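Local atomic coordinates of FAA hydrolase family protein (Pseudomonas aeruginosa, PDB entry 6J5Y), a protein that probably hydrolyses fumarylpyruvate to fumarate and pyruvate, using a bound manganese ion, as a member of the fumarylacetoacetate hydrolase (FAH) superfamily. Residues A[31-36]-A[169-174]; A[79-84]-A[214-219]; A[181-186]-A[199-204]. All coordinates share one frame; numbering follows the deposited sequence.

Contact 1. Residues A[31-36]-A[169-174]; sequences RNYAAH and QRSDID. With PYR (pyruvic acid), chain B.
Y33 carries almost all of this contact, bringing the CE2 edge and OH of its phenol ring to the end of strand 166-172, where the chain turns into the 3-10 segment at I173. With CG anti to the carbonyl carbon (chi1 -71°), the ring is directed at S171, D172 and I173. The carbonyl oxygen D172 O lies at the ring edge, in its plane, 3.6 Å from Y33 CE2, while S171 OG approaches the same carbon obliquely at 4.0 Å. Farther along, Y33 OH rests 3.8 Å from I173 CA, a packing distance, and the CG2 branch of I173 is only a little more remote. The side chain of D172 points the other way: its OD1 accepts the backbone N-H of D174 through the anti lone pair at 3.0 Å, an Asx turn, and also takes a bond from A157 N, which ties the turn to the residue just ahead of strand 158-163. Y33 occupies the N-cap position of helix 34-39, and the loop just ahead of it forms one wall of the pyruvate pocket of this FAH-fold enzyme. There R31 N donates to PYR OXT at 2.8 Å and 164°, a nearly straight bond to the carboxylate. H36, in the first turn of the helix with CG anti to the backbone N (chi1 -179°), turns its ring edge to the same oxygen, CD2 standing 3.3 Å from PYR OXT.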
loop_
_atom_site.group_PDB
_atom_site.type_symbol
_atom_site.label_atom_id
_atom_site.label_comp_id
_atom_site.label_asym_id
_atom_site.label_seq_id
_atom_site.Cartn_x
_atom_site.Cartn_y
_atom_site.Cartn_z
ATOM N N ARG A 31 -2.145 -11.154 0.073
ATOM C CA ARG A 31 -2.679 -12.186 1.005
ATOM C C ARG A 31 -1.811 -12.230 2.265
ATOM O O ARG A 31 -1.302 -13.327 2.609
ATOM C CB ARG A 31 -2.753 -13.557 0.312
ATOM C CG ARG A 31 -3.851 -13.644 -0.737
ATOM C CD ARG A 31 -3.899 -14.970 -1.486
ATOM N NE ARG A 31 -4.411 -14.738 -2.825
ATOM C CZ ARG A 31 -4.115 -15.456 -3.898
ATOM N NH1 ARG A 31 -3.304 -16.493 -3.804
ATOM N NH2 ARG A 31 -4.638 -15.127 -5.067
ATOM N N ASN A 32 -1.617 -11.083 2.931
ATOM C CA ASN A 32 -0.739 -11.016 4.124
ATOM C C ASN A 32 -1.540 -10.922 5.423
ATOM O O ASN A 32 -0.925 -10.666 6.448
ATOM C CB ASN A 32 0.247 -9.846 4.065
ATOM C CG ASN A 32 1.538 -10.146 4.790
ATOM O OD1 ASN A 32 1.812 -11.300 5.124
ATOM N ND2 ASN A 32 2.361 -9.123 4.979
ATOM N N TYR A 33 -2.853 -11.135 5.380
ATOM C CA TYR A 33 -3.713 -11.241 6.580
ATOM C C TYR A 33 -4.533 -12.512 6.387
ATOM O O TYR A 33 -5.183 -12.601 5.338
ATOM C CB TYR A 33 -4.604 -10.008 6.749
ATOM C CG TYR A 33 -3.914 -8.729 7.170
ATOM C CD1 TYR A 33 -3.265 -7.931 6.244
ATOM C CD2 TYR A 33 -3.952 -8.282 8.482
ATOM C CE1 TYR A 33 -2.669 -6.734 6.604
ATOM C CE2 TYR A 33 -3.361 -7.082 8.859
ATOM C CZ TYR A 33 -2.708 -6.306 7.914
ATOM O OH TYR A 33 -2.092 -5.128 8.257
ATOM N N ALA A 34 -4.478 -13.441 7.336
ATOM C CA ALA A 34 -5.118 -14.775 7.219
ATOM C C ALA A 34 -6.603 -14.591 6.900
ATOM O O ALA A 34 -7.088 -15.240 5.963
ATOM C CB ALA A 34 -4.905 -15.574 8.491
ATOM N N ALA A 35 -7.288 -13.684 7.608
ATOM C CA ALA A 35 -8.747 -13.451 7.455
ATOM C C ALA A 35 -9.035 -13.000 6.019
ATOM O O ALA A 35 -10.005 -13.501 5.430
ATOM C CB ALA A 35 -9.246 -12.465 8.488
ATOM N N HIS A 36 -8.216 -12.111 5.448
ATOM C CA HIS A 36 -8.362 -11.656 4.035
ATOM C C HIS A 36 -8.116 -12.807 3.047
ATOM O O HIS A 36 -8.916 -12.950 2.100
ATOM C CB HIS A 36 -7.423 -10.487 3.718
ATOM C CG HIS A 36 -7.578 -9.995 2.321
ATOM N ND1 HIS A 36 -8.797 -9.603 1.811
ATOM C CD2 HIS A 36 -6.684 -9.855 1.319
ATOM C CE1 HIS A 36 -8.639 -9.234 0.552
ATOM N NE2 HIS A 36 -7.352 -9.371 0.233
ATOM N N GLN A 169 -13.201 -2.251 6.968
ATOM C CA GLN A 169 -12.015 -3.005 7.450
ATOM C C GLN A 169 -11.604 -2.491 8.825
ATOM O O GLN A 169 -11.541 -1.271 9.027
ATOM C CB GLN A 169 -10.847 -2.886 6.469
ATOM C CG GLN A 169 -11.239 -3.232 5.050
ATOM C CD GLN A 169 -10.045 -3.172 4.134
ATOM O OE1 GLN A 169 -9.661 -2.092 3.669
ATOM N NE2 GLN A 169 -9.437 -4.326 3.898
ATOM N N ARG A 170 -11.363 -3.426 9.734
ATOM C CA ARG A 170 -10.856 -3.170 11.101
ATOM C C ARG A 170 -10.064 -4.399 11.538
ATOM O O ARG A 170 -10.660 -5.478 11.715
ATOM C CB ARG A 170 -11.985 -2.872 12.087
ATOM C CG ARG A 170 -11.479 -2.574 13.494
ATOM C CD ARG A 170 -12.444 -1.722 14.295
ATOM N NE ARG A 170 -12.831 -0.510 13.572
ATOM C CZ ARG A 170 -12.189 0.668 13.600
ATOM N NH1 ARG A 170 -11.105 0.851 14.337
ATOM N NH2 ARG A 170 -12.658 1.679 12.894
ATOM N N SER A 171 -8.756 -4.242 11.645
ATOM C CA SER A 171 -7.827 -5.293 12.107
ATOM C C SER A 171 -6.675 -4.611 12.821
ATOM O O SER A 171 -6.828 -3.426 13.190
ATOM C CB SER A 171 -7.375 -6.148 10.950
ATOM O OG SER A 171 -6.434 -7.121 11.382
ATOM N N ASP A 172 -5.555 -5.314 12.949
ATOM C CA ASP A 172 -4.326 -4.825 13.612
ATOM C C ASP A 172 -3.119 -5.286 12.790
ATOM O O ASP A 172 -3.080 -6.474 12.383
ATOM C CB ASP A 172 -4.233 -5.312 15.059
ATOM C CG ASP A 172 -3.278 -4.460 15.860
ATOM O OD1 ASP A 172 -2.066 -4.526 15.591
ATOM O OD2 ASP A 172 -3.763 -3.678 16.694
ATOM N N ILE A 173 -2.135 -4.409 12.617
ATOM C CA ILE A 173 -0.904 -4.748 11.844
ATOM C C ILE A 173 -0.227 -5.975 12.457
ATOM O O ILE A 173 0.584 -6.578 11.760
ATOM C CB ILE A 173 0.057 -3.559 11.732
ATOM C CG1 ILE A 173 0.718 -3.193 13.058
ATOM C CG2 ILE A 173 -0.649 -2.368 11.102
ATOM C CD1 ILE A 173 1.707 -2.053 12.930
ATOM N N ASP A 174 -0.547 -6.345 13.703
ATOM C CA ASP A 174 0.092 -7.512 14.367
ATOM C C ASP A 174 -0.504 -8.808 13.797
ATOM O O ASP A 174 0.046 -9.847 14.113
ATOM C CB ASP A 174 0.037 -7.393 15.894
ATOM C CG ASP A 174 -1.291 -7.781 16.511
ATOM O OD1 ASP A 174 -2.166 -8.247 15.759
ATOM O OD2 ASP A 174 -1.441 -7.606 17.752
HETATM C C PYR B . -3.641 -7.929 -0.839
HETATM O O PYR B . -3.392 -6.851 -0.262
HETATM O OXT PYR B . -3.917 -8.975 -0.205
HETATM C CA PYR B . -3.540 -7.929 -2.145
HETATM O O3 PYR B . -3.160 -6.886 -2.691
HETATM C CB PYR B . -3.816 -9.106 -3.035
#

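Contact 2. Residues A[79-84]-A[214-219]; sequences YHYEIE and ERMLGA. With MN (manganese (II) ion), chain C; PYR (pyruvic acid), chain B.
Y81 and M216 meet through the root of the tyrosine and the sulfur of the methionine: M216 SD sits 3.5 Å from Y81 CB. Y81 CG is wedged between the backbone N and the carbonyl carbon (chi1 58°), a torsion that leaves CB, not the ring, nearest to the sulfur. SD stands 5.5 Å from the ring centroid and 62° off the normal, an oblique Met-aromatic contact. The far end of the ring is anchored by Y81 OH, hydrogen-bonded to G206 O. Two residues on, I83 directs its CD1 methyl at G218, 3.6 Å from CA; the methyl rests directly on the backbone of this residue, which has no side chain. I83 also packs on I159 and L161 of strand 158-163. These apolar side chains join two sheets of the FAH fold, strand 79-89 belonging to the large mixed sheet and strand 215-220 to the five-stranded one.

Alternation along the strand turns E82 and E84 to the opposite side, into the active site. Each has CG anti to its carbonyl carbon and a chain extended beyond, which brings one oxygen apiece to the manganese: E82 OE1 at 2.2 Å and E84 OE2 at 2.0 Å. D113, pyruvate O and O3, and a water complete the coordination, the pyruvate binding as a chelate. The second oxygens are held too. E84 OE1 accepts from the metal-bound water at 2.8 Å and from G202 N, and E82 OE2 forms a salt bridge with R117, bonds that fix the rotation of both carboxylates.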
loop_
_atom_site.group_PDB
_atom_site.type_symbol
_atom_site.label_atom_id
_atom_site.label_comp_id
_atom_site.label_asym_id
_atom_site.label_seq_id
_atom_site.Cartn_x
_atom_site.Cartn_y
_atom_site.Cartn_z
ATOM N N TYR A 79 -14.252 -1.938 -8.676
ATOM C CA TYR A 79 -13.108 -1.100 -8.249
ATOM C C TYR A 79 -13.044 -1.191 -6.725
ATOM O O TYR A 79 -13.930 -0.597 -6.061
ATOM C CB TYR A 79 -13.271 0.302 -8.834
ATOM C CG TYR A 79 -12.272 1.357 -8.415
ATOM C CD1 TYR A 79 -10.909 1.158 -8.546
ATOM C CD2 TYR A 79 -12.699 2.596 -7.955
ATOM C CE1 TYR A 79 -10.001 2.137 -8.177
ATOM C CE2 TYR A 79 -11.806 3.597 -7.612
ATOM C CZ TYR A 79 -10.447 3.368 -7.743
ATOM O OH TYR A 79 -9.552 4.330 -7.374
ATOM N N HIS A 80 -12.004 -1.857 -6.203
ATOM C CA HIS A 80 -11.842 -2.192 -4.768
ATOM C C HIS A 80 -10.865 -1.265 -4.048
ATOM O O HIS A 80 -9.773 -0.958 -4.575
ATOM C CB HIS A 80 -11.426 -3.645 -4.564
ATOM C CG HIS A 80 -12.568 -4.595 -4.680
ATOM N ND1 HIS A 80 -12.675 -5.715 -3.873
ATOM C CD2 HIS A 80 -13.662 -4.581 -5.467
ATOM C CE1 HIS A 80 -13.781 -6.382 -4.189
ATOM N NE2 HIS A 80 -14.413 -5.695 -5.149
ATOM N N TYR A 81 -11.270 -0.854 -2.847
ATOM C CA TYR A 81 -10.382 -0.260 -1.821
ATOM C C TYR A 81 -9.659 -1.413 -1.126
ATOM O O TYR A 81 -10.217 -2.535 -1.107
ATOM C CB TYR A 81 -11.173 0.555 -0.798
ATOM C CG TYR A 81 -12.227 -0.248 -0.083
ATOM C CD1 TYR A 81 -11.901 -1.067 0.986
ATOM C CD2 TYR A 81 -13.537 -0.242 -0.520
ATOM C CE1 TYR A 81 -12.856 -1.847 1.613
ATOM C CE2 TYR A 81 -14.512 -0.986 0.130
ATOM C CZ TYR A 81 -14.173 -1.793 1.198
ATOM O OH TYR A 81 -15.124 -2.549 1.824
ATOM N N GLU A 82 -8.449 -1.139 -0.631
ATOM C CA GLU A 82 -7.682 -2.022 0.288
ATOM C C GLU A 82 -6.805 -1.152 1.192
ATOM O O GLU A 82 -5.805 -0.610 0.644
ATOM C CB GLU A 82 -6.740 -2.936 -0.501
ATOM C CG GLU A 82 -7.394 -3.916 -1.460
ATOM C CD GLU A 82 -6.437 -4.950 -2.040
ATOM O OE1 GLU A 82 -5.244 -4.865 -1.761
ATOM O OE2 GLU A 82 -6.879 -5.815 -2.804
ATOM N N ILE A 83 -7.109 -1.014 2.498
ATOM C CA ILE A 83 -6.264 -0.190 3.420
ATOM C C ILE A 83 -5.002 -0.993 3.758
ATOM O O ILE A 83 -5.109 -2.232 3.907
ATOM C CB ILE A 83 -7.047 0.265 4.669
ATOM C CG1 ILE A 83 -6.376 1.449 5.356
ATOM C CG2 ILE A 83 -7.286 -0.875 5.637
ATOM C CD1 ILE A 83 -6.282 2.685 4.491
ATOM N N GLU A 84 -3.839 -0.335 3.849
ATOM C CA GLU A 84 -2.552 -1.049 4.070
ATOM C C GLU A 84 -1.583 -0.139 4.837
ATOM O O GLU A 84 -1.557 1.089 4.546
ATOM C CB GLU A 84 -1.931 -1.493 2.737
ATOM C CG GLU A 84 -2.885 -2.200 1.794
ATOM C CD GLU A 84 -2.273 -3.203 0.821
ATOM O OE1 GLU A 84 -1.013 -3.385 0.821
ATOM O OE2 GLU A 84 -3.062 -3.821 0.074
ATOM N N GLU A 214 -18.854 8.007 -3.508
ATOM C CA GLU A 214 -18.536 7.453 -2.167
ATOM C C GLU A 214 -17.193 7.987 -1.663
ATOM O O GLU A 214 -16.247 8.137 -2.473
ATOM C CB GLU A 214 -18.436 5.925 -2.165
ATOM C CG GLU A 214 -19.749 5.243 -2.461
ATOM C CD GLU A 214 -19.759 3.759 -2.138
ATOM O OE1 GLU A 214 -18.969 3.017 -2.741
ATOM O OE2 GLU A 214 -20.569 3.354 -1.273
ATOM N N ARG A 215 -17.104 8.139 -0.345
ATOM C CA ARG A 215 -15.942 8.683 0.392
ATOM C C ARG A 215 -15.358 7.551 1.232
ATOM O O ARG A 215 -16.147 6.823 1.862
ATOM C CB ARG A 215 -16.404 9.838 1.286
ATOM C CG ARG A 215 -15.559 11.102 1.207
ATOM C CD ARG A 215 -16.356 12.299 1.698
ATOM N NE ARG A 215 -16.204 12.578 3.122
ATOM C CZ ARG A 215 -17.139 13.110 3.904
ATOM N NH1 ARG A 215 -16.880 13.343 5.179
ATOM N NH2 ARG A 215 -18.343 13.383 3.428
ATOM N N MET A 216 -14.034 7.435 1.267
ATOM C CA MET A 216 -13.288 6.435 2.069
ATOM C C MET A 216 -12.481 7.198 3.117
ATOM O O MET A 216 -11.976 8.285 2.769
ATOM C CB MET A 216 -12.310 5.640 1.199
ATOM C CG MET A 216 -12.964 4.617 0.287
ATOM S SD MET A 216 -11.800 4.016 -0.984
ATOM C CE MET A 216 -11.777 5.396 -2.126
ATOM N N LEU A 217 -12.338 6.643 4.328
ATOM C CA LEU A 217 -11.370 7.159 5.332
ATOM C C LEU A 217 -10.626 5.971 5.949
ATOM O O LEU A 217 -11.244 5.147 6.620
ATOM C CB LEU A 217 -12.111 7.991 6.375
ATOM C CG LEU A 217 -11.235 8.816 7.319
ATOM C CD1 LEU A 217 -10.544 9.947 6.577
ATOM C CD2 LEU A 217 -12.067 9.349 8.478
ATOM N N GLY A 218 -9.334 5.887 5.686
ATOM C CA GLY A 218 -8.452 4.909 6.319
ATOM C C GLY A 218 -7.715 5.549 7.467
ATOM O O GLY A 218 -7.543 6.761 7.457
ATOM N N ALA A 219 -7.305 4.746 8.431
ATOM C CA ALA A 219 -6.477 5.224 9.540
ATOM C C ALA A 219 -5.624 4.071 10.052
ATOM O O ALA A 219 -6.050 2.908 9.989
ATOM C CB ALA A 219 -7.357 5.841 10.582
HETATM MN MN MN C . -3.112 -5.080 -1.428
HETATM C C PYR B . -3.641 -7.929 -0.839
HETATM O O PYR B . -3.392 -6.851 -0.262
HETATM O OXT PYR B . -3.917 -8.975 -0.205
HETATM C CA PYR B . -3.540 -7.929 -2.145
HETATM O O3 PYR B . -3.160 -6.886 -2.691
HETATM C CB PYR B . -3.816 -9.106 -3.035
HETATM O O HOH W 1 -0.958 -5.235 -1.283
#

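Contact 3. Residues A[181-186]-A[199-204]; sequences AETVSY and VFTGTP. With PYR (pyruvic acid), chain B.
T183, near the start of helix 180-190, faces V199 and T201 with its hydroxyl oxygen foremost. The touch is light: T183 OG1 stands 4.3 Å from V199 CG1 and 4.5 Å from T201 CG2, both van der Waals approaches of an oxygen to a methyl. This is nevertheless the closer-packed part, with all three residues buried and V29 of strand 26-30 also lying against T183 and V199. The threonine hydroxyls are engaged along the backbone: T183 OG1 with V180 O, three residues earlier, T201 OG1 with L85 O of strand 79-89. V199 CG1 and T201 CG2 supply the apolar side of the contact, where the helix packs against the large mixed sheet of the FAH fold beside the parallel neighbours 26-30 and 198-200.

Past T201 the chain parts company with the helix, and the contact gives way to the pyruvate pocket rather than to more packing. G202 turns with a positive phi (109°), a conformation readily open to glycine. T203 follows, its N lying 3.2 Å from PYR O in a weak, bent bond of 125°, and its CG2 methyl 3.5 Å from that same oxygen. OG1 is turned anti to the backbone N (chi1 -160°), where I83 O and Q169 NE2 bind it. The weak bond to a ligand oxygen already coordinated to manganese suggests that the metal, more than the T203 N-H, holds this oxygen.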
loop_
_atom_site.group_PDB
_atom_site.type_symbol
_atom_site.label_atom_id
_atom_site.label_comp_id
_atom_site.label_asym_id
_atom_site.label_seq_id
_atom_site.Cartn_x
_atom_site.Cartn_y
_atom_site.Cartn_z
ATOM N N ALA A 181 9.275 -6.766 9.253
ATOM C CA ALA A 181 10.661 -7.286 9.307
ATOM C C ALA A 181 10.825 -8.465 8.350
ATOM O O ALA A 181 11.793 -8.501 7.621
ATOM C CB ALA A 181 11.004 -7.696 10.726
ATOM N N GLU A 182 9.907 -9.420 8.407
ATOM C CA GLU A 182 9.861 -10.569 7.478
ATOM C C GLU A 182 9.705 -10.106 6.018
ATOM O O GLU A 182 10.387 -10.690 5.139
ATOM C CB GLU A 182 8.697 -11.460 7.881
ATOM C CG GLU A 182 8.998 -12.347 9.067
ATOM C CD GLU A 182 7.743 -12.903 9.705
ATOM O OE1 GLU A 182 6.845 -12.106 10.004
ATOM O OE2 GLU A 182 7.656 -14.120 9.872
ATOM N N THR A 183 8.794 -9.167 5.735
ATOM C CA THR A 183 8.504 -8.732 4.336
ATOM C C THR A 183 9.765 -8.067 3.774
ATOM O O THR A 183 10.100 -8.295 2.608
ATOM C CB THR A 183 7.244 -7.851 4.226
ATOM O OG1 THR A 183 7.437 -6.610 4.897
ATOM C CG2 THR A 183 6.001 -8.506 4.779
ATOM N N VAL A 184 10.449 -7.241 4.565
ATOM C CA VAL A 184 11.704 -6.572 4.116
ATOM C C VAL A 184 12.789 -7.627 3.855
ATOM O O VAL A 184 13.392 -7.573 2.792
ATOM C CB VAL A 184 12.143 -5.513 5.138
ATOM C CG1 VAL A 184 13.570 -5.043 4.934
ATOM C CG2 VAL A 184 11.160 -4.353 5.151
ATOM N N SER A 185 13.034 -8.551 4.791
ATOM C CA SER A 185 13.987 -9.673 4.607
ATOM C C SER A 185 13.625 -10.430 3.338
ATOM O O SER A 185 14.511 -10.612 2.501
ATOM C CB SER A 185 14.033 -10.632 5.781
ATOM O OG SER A 185 14.743 -10.040 6.839
ATOM N N TYR A 186 12.374 -10.851 3.188
ATOM C CA TYR A 186 12.033 -11.793 2.081
ATOM C C TYR A 186 12.075 -11.058 0.735
ATOM O O TYR A 186 12.633 -11.590 -0.221
ATOM C CB TYR A 186 10.747 -12.561 2.381
ATOM C CG TYR A 186 10.797 -13.368 3.654
ATOM C CD1 TYR A 186 12.003 -13.721 4.244
ATOM C CD2 TYR A 186 9.639 -13.790 4.276
ATOM C CE1 TYR A 186 12.052 -14.466 5.410
ATOM C CE2 TYR A 186 9.667 -14.553 5.433
ATOM C CZ TYR A 186 10.878 -14.872 6.017
ATOM O OH TYR A 186 10.921 -15.585 7.182
ATOM N N VAL A 199 6.951 -0.350 0.618
ATOM C CA VAL A 199 6.302 -1.687 0.720
ATOM C C VAL A 199 4.902 -1.479 1.289
ATOM O O VAL A 199 4.795 -1.071 2.440
ATOM C CB VAL A 199 7.107 -2.672 1.576
ATOM C CG1 VAL A 199 6.486 -4.076 1.546
ATOM C CG2 VAL A 199 8.565 -2.683 1.179
ATOM N N PHE A 200 3.886 -1.749 0.469
ATOM C CA PHE A 200 2.476 -1.943 0.862
ATOM C C PHE A 200 2.388 -3.369 1.434
ATOM O O PHE A 200 2.645 -4.317 0.700
ATOM C CB PHE A 200 1.570 -1.704 -0.351
ATOM C CG PHE A 200 1.299 -0.260 -0.695
ATOM C CD1 PHE A 200 2.336 0.596 -1.042
ATOM C CD2 PHE A 200 0.001 0.238 -0.708
ATOM C CE1 PHE A 200 2.082 1.925 -1.361
ATOM C CE2 PHE A 200 -0.249 1.562 -1.046
ATOM C CZ PHE A 200 0.786 2.401 -1.377
ATOM N N THR A 201 2.106 -3.510 2.720
ATOM C CA THR A 201 2.269 -4.782 3.459
ATOM C C THR A 201 1.038 -5.685 3.338
ATOM O O THR A 201 1.073 -6.781 3.948
ATOM C CB THR A 201 2.586 -4.480 4.919
ATOM O OG1 THR A 201 1.555 -3.653 5.460
ATOM C CG2 THR A 201 3.935 -3.801 5.042
ATOM N N GLY A 202 -0.003 -5.266 2.623
ATOM C CA GLY A 202 -1.205 -6.093 2.380
ATOM C C GLY A 202 -2.414 -5.578 3.139
ATOM O O GLY A 202 -2.261 -4.706 4.035
ATOM N N THR A 203 -3.586 -6.124 2.841
ATOM C CA THR A 203 -4.867 -5.599 3.364
ATOM C C THR A 203 -5.594 -6.650 4.206
ATOM O O THR A 203 -5.626 -7.836 3.873
ATOM C CB THR A 203 -5.719 -5.052 2.220
ATOM O OG1 THR A 203 -6.678 -4.174 2.810
ATOM C CG2 THR A 203 -6.361 -6.140 1.376
ATOM N N PRO A 204 -6.190 -6.218 5.340
ATOM C CA PRO A 204 -6.987 -7.111 6.174
ATOM C C PRO A 204 -8.300 -7.427 5.450
ATOM O O PRO A 204 -8.496 -6.988 4.328
ATOM C CB PRO A 204 -7.163 -6.345 7.496
ATOM C CG PRO A 204 -6.954 -4.878 7.146
ATOM C CD PRO A 204 -6.158 -4.839 5.859
HETATM C C PYR B . -3.641 -7.929 -0.839
HETATM O O PYR B . -3.392 -6.851 -0.262
HETATM O OXT PYR B . -3.917 -8.975 -0.205
HETATM C CA PYR B . -3.540 -7.929 -2.145
HETATM O O3 PYR B . -3.160 -6.886 -2.691
HETATM C CB PYR B . -3.816 -9.106 -3.035
#

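All three contacts reach one pyruvate, and contact 2 also supplies two ligands of the manganese ion that it chelates. Contacts 1 and 2, with centres about 14 Å apart, are joined by Q169 OE1, which lies 3.0 Å from I83 N. The amide's other end, Q169 NE2, is 3.0 Å from T203 OG1 of contact 3, whose hydroxyl oxygen is in turn 2.7 Å from I83 O. N32 ND2 adds a second tie between contacts 1 and 3, 2.9 Å from T201 O. Although the centres of contacts 2 and 3 are about 19 Å apart, E84 OE1 comes within 2.8 Å of G202 N, linking a metal-binding carboxylate to the loop at G202 and T203 that lines the pyruvate.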